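Local structure of transcriptional regulator, TetR family (3VPR) at residues I50-S55 against R112-A117. The protein is a TetR-family transcriptional repressor, PfmR of Thermus thermophilus, that probably binds regulatory DNA through a helix-turn-helix motif. Sequence-based numbering, arbitrary orientation.
Sequences ILYEIS and RLKTIA
Y52 reaches across to the 112-117 segment and lays its phenol end against the bent side chain of K114. With CG anti to the backbone N (chi1 168°), the ring extends across the gap toward 112-117, and Y52 OH lies 3.3 Å from K114 CD, with K114 CB also close by. This is van der Waals contact: the hydroxyl rests on the methylene part of the lysine, whose chain turns at chi3 and chi4 and carries the ammonium end away. Nearer the ring's root, along its CD1-CE1 side, T115 OG1 sits obliquely, 4.1 Å from Y52 CE1, the two side chains passing each other in opposite directions. The same threonine oxygen lies 4.1 Å from S55 CB, where the two segments' backbones come closest, and it turns back to its own helix through a weak hydrogen bond to N111 O. S55 behaves likewise: S55 OG donates to L51 O at 2.9 Å, from the opposite face of that carbonyl to the S55 amide, while S55 CB points at T115. The segment axes run nearly parallel, at 14°, and approach to 10.3 Å at the closest, a wide spacing that the tyrosine bridges. Helix 47-70, which follows the predicted DNA-binding motif, thus meets helix 109-135 of the C-terminal domain; Y52 also touches L107, S55 packs on M100 of helix 94-103, and I50 and I54 face helix 4-19.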
ATOM      1  N   ILE A  50     -11.527  14.503 -15.251  1.00 29.63           N
ATOM      2  CA  ILE A  50     -11.057  13.300 -15.961  1.00 29.05           C
ATOM      3  C   ILE A  50     -10.496  12.324 -14.929  1.00 35.48           C
ATOM      4  O   ILE A  50     -10.812  11.127 -14.946  1.00 33.77           O
ATOM      5  CB  ILE A  50      -9.949  13.644 -17.010  1.00 33.16           C
ATOM      6  CG1 ILE A  50     -10.539  14.537 -18.105  1.00 29.88           C
ATOM      7  CG2 ILE A  50      -9.373  12.358 -17.626  1.00 21.82           C
ATOM      8  CD1 ILE A  50      -9.563  14.890 -19.229  1.00 34.57           C
ATOM      9  N   LEU A  51      -9.675  12.848 -14.023  1.00 26.47           N
ATOM     10  CA  LEU A  51      -9.101  12.049 -12.948  1.00 34.05           C
ATOM     11  C   LEU A  51     -10.234  11.504 -12.078  1.00 31.14           C
ATOM     12  O   LEU A  51     -10.205  10.368 -11.622  1.00 35.80           O
ATOM     13  CB  LEU A  51      -8.181  12.913 -12.075  1.00 30.11           C
ATOM     14  CG  LEU A  51      -7.773  12.245 -10.756  1.00 32.48           C
ATOM     15  CD1 LEU A  51      -7.016  10.961 -11.062  1.00 43.03           C
ATOM     16  CD2 LEU A  51      -6.916  13.182  -9.920  1.00 41.81           C
ATOM     17  N   TYR A  52     -11.231  12.342 -11.835  1.00 38.34           N
ATOM     18  CA  TYR A  52     -12.371  11.941 -11.024  1.00 40.40           C
ATOM     19  C   TYR A  52     -13.134  10.774 -11.671  1.00 37.41           C
ATOM     20  O   TYR A  52     -13.419   9.782 -11.010  1.00 44.50           O
ATOM     21  CB  TYR A  52     -13.297  13.149 -10.811  1.00 32.12           C
ATOM     22  CG  TYR A  52     -14.639  12.802 -10.230  1.00 34.62           C
ATOM     23  CD1 TYR A  52     -14.748  12.212  -8.966  1.00 33.11           C
ATOM     24  CD2 TYR A  52     -15.802  13.036 -10.955  1.00 36.12           C
ATOM     25  CE1 TYR A  52     -15.981  11.861  -8.448  1.00 32.27           C
ATOM     26  CE2 TYR A  52     -17.039  12.692 -10.449  1.00 33.33           C
ATOM     27  CZ  TYR A  52     -17.128  12.103  -9.199  1.00 41.25           C
ATOM     28  OH  TYR A  52     -18.365  11.743  -8.715  1.00 48.10           O
ATOM     29  N   GLU A  53     -13.445  10.887 -12.961  1.00 32.88           N
ATOM     30  CA  GLU A  53     -14.179   9.828 -13.657  1.00 38.56           C
ATOM     31  C   GLU A  53     -13.378   8.531 -13.790  1.00 37.13           C
ATOM     32  O   GLU A  53     -13.938   7.438 -13.722  1.00 27.89           O
ATOM     33  CB  GLU A  53     -14.673  10.332 -15.017  1.00 32.63           C
ATOM     34  CG  GLU A  53     -15.943  11.159 -14.858  1.00 33.65           C
ATOM     35  CD  GLU A  53     -16.502  11.685 -16.152  1.00 33.00           C
ATOM     36  OE1 GLU A  53     -16.667  10.896 -17.107  1.00 41.19           O
ATOM     37  OE2 GLU A  53     -16.793  12.899 -16.203  1.00 32.79           O
ATOM     38  N   ILE A  54     -12.066   8.649 -13.955  1.00 23.63           N
ATOM     39  CA  ILE A  54     -11.233   7.463 -14.007  1.00 29.80           C
ATOM     40  C   ILE A  54     -11.331   6.756 -12.640  1.00 37.06           C
ATOM     41  O   ILE A  54     -11.501   5.538 -12.563  1.00 32.78           O
ATOM     42  CB  ILE A  54      -9.769   7.836 -14.299  1.00 32.51           C
ATOM     43  CG1 ILE A  54      -9.614   8.172 -15.787  1.00 37.22           C
ATOM     44  CG2 ILE A  54      -8.838   6.698 -13.882  1.00 33.95           C
ATOM     45  CD1 ILE A  54      -8.247   8.697 -16.171  1.00 32.11           C
ATOM     46  N   SER A  55     -11.231   7.525 -11.561  1.00 34.37           N
ATOM     47  CA  SER A  55     -11.311   6.955 -10.212  1.00 34.11           C
ATOM     48  C   SER A  55     -12.662   6.282  -9.988  1.00 35.56           C
ATOM     49  O   SER A  55     -12.731   5.152  -9.512  1.00 37.58           O
ATOM     50  CB  SER A  55     -11.096   8.050  -9.169  1.00 29.60           C
ATOM     51  OG  SER A  55      -9.803   8.610  -9.310  1.00 36.97           O
ATOM     52  N   ARG A 112     -13.568  13.850  -4.080  1.00 34.81           N
ATOM     53  CA  ARG A 112     -12.851  12.939  -3.198  1.00 28.96           C
ATOM     54  C   ARG A 112     -13.868  12.240  -2.316  1.00 39.59           C
ATOM     55  O   ARG A 112     -13.669  11.103  -1.909  1.00 41.07           O
ATOM     56  CB  ARG A 112     -11.867  13.706  -2.312  1.00 31.74           C
ATOM     57  CG  ARG A 112     -10.804  12.842  -1.653  1.00 42.91           C
ATOM     58  CD  ARG A 112     -10.246  13.517  -0.419  1.00 50.04           C
ATOM     59  NE  ARG A 112     -10.129  14.958  -0.610  1.00 61.15           N
ATOM     60  CZ  ARG A 112      -9.187  15.538  -1.337  1.00 56.17           C
ATOM     61  NH1 ARG A 112      -8.271  14.794  -1.937  1.00 71.55           N
ATOM     62  NH2 ARG A 112      -9.171  16.855  -1.476  1.00 59.03           N
ATOM     63  N   LEU A 113     -14.960  12.945  -2.030  1.00 42.30           N
ATOM     64  CA  LEU A 113     -16.029  12.439  -1.180  1.00 41.82           C
ATOM     65  C   LEU A 113     -16.754  11.251  -1.766  1.00 33.86           C
ATOM     66  O   LEU A 113     -16.914  10.236  -1.097  1.00 38.77           O
ATOM     67  CB  LEU A 113     -17.046  13.554  -0.882  1.00 44.01           C
ATOM     68  CG  LEU A 113     -18.222  13.248   0.050  1.00 45.59           C
ATOM     69  CD1 LEU A 113     -18.936  14.555   0.404  1.00 45.88           C
ATOM     70  CD2 LEU A 113     -19.190  12.286  -0.611  1.00 48.00           C
ATOM     71  N   LYS A 114     -17.221  11.379  -3.003  1.00 37.02           N
ATOM     72  CA  LYS A 114     -17.944  10.280  -3.628  1.00 40.92           C
ATOM     73  C   LYS A 114     -17.003   9.108  -3.885  1.00 43.03           C
ATOM     74  O   LYS A 114     -17.433   7.956  -3.927  1.00 44.85           O
ATOM     75  CB  LYS A 114     -18.598  10.732  -4.939  1.00 47.62           C
ATOM     76  CG  LYS A 114     -19.547  11.909  -4.775  1.00 58.67           C
ATOM     77  CD  LYS A 114     -20.283  12.228  -6.067  1.00 62.17           C
ATOM     78  CE  LYS A 114     -21.643  11.557  -6.110  1.00 77.09           C
ATOM     79  NZ  LYS A 114     -22.551  12.105  -5.056  1.00 75.38           N
ATOM     80  N   THR A 115     -15.719   9.415  -4.041  1.00 33.81           N
ATOM     81  CA  THR A 115     -14.709   8.405  -4.284  1.00 31.31           C
ATOM     82  C   THR A 115     -14.399   7.601  -3.019  1.00 40.46           C
ATOM     83  O   THR A 115     -14.432   6.373  -3.032  1.00 35.94           O
ATOM     84  CB  THR A 115     -13.434   9.071  -4.798  1.00 38.15           C
ATOM     85  OG1 THR A 115     -13.601   9.394  -6.186  1.00 43.36           O
ATOM     86  CG2 THR A 115     -12.244   8.167  -4.613  1.00 51.78           C
ATOM     87  N   ILE A 116     -14.104   8.301  -1.925  1.00 38.84           N
ATOM     88  CA  ILE A 116     -13.788   7.649  -0.659  1.00 39.72           C
ATOM     89  C   ILE A 116     -15.017   6.898  -0.169  1.00 40.37           C
ATOM     90  O   ILE A 116     -14.906   5.847   0.453  1.00 45.54           O
ATOM     91  CB  ILE A 116     -13.350   8.681   0.419  1.00 44.45           C
ATOM     92  CG1 ILE A 116     -12.107   9.438  -0.048  1.00 48.50           C
ATOM     93  CG2 ILE A 116     -13.060   7.975   1.737  1.00 48.97           C
ATOM     94  CD1 ILE A 116     -10.910   8.551  -0.352  1.00 52.25           C
ATOM     95  N   ALA A 117     -16.196   7.437  -0.464  1.00 41.92           N
ATOM     96  CA  ALA A 117     -17.436   6.786  -0.061  1.00 45.49           C
ATOM     97  C   ALA A 117     -17.551   5.431  -0.773  1.00 44.01           C
ATOM     98  O   ALA A 117     -18.133   4.494  -0.236  1.00 41.56           O
ATOM     99  CB  ALA A 117     -18.639   7.676  -0.395  1.00 37.23           C
TER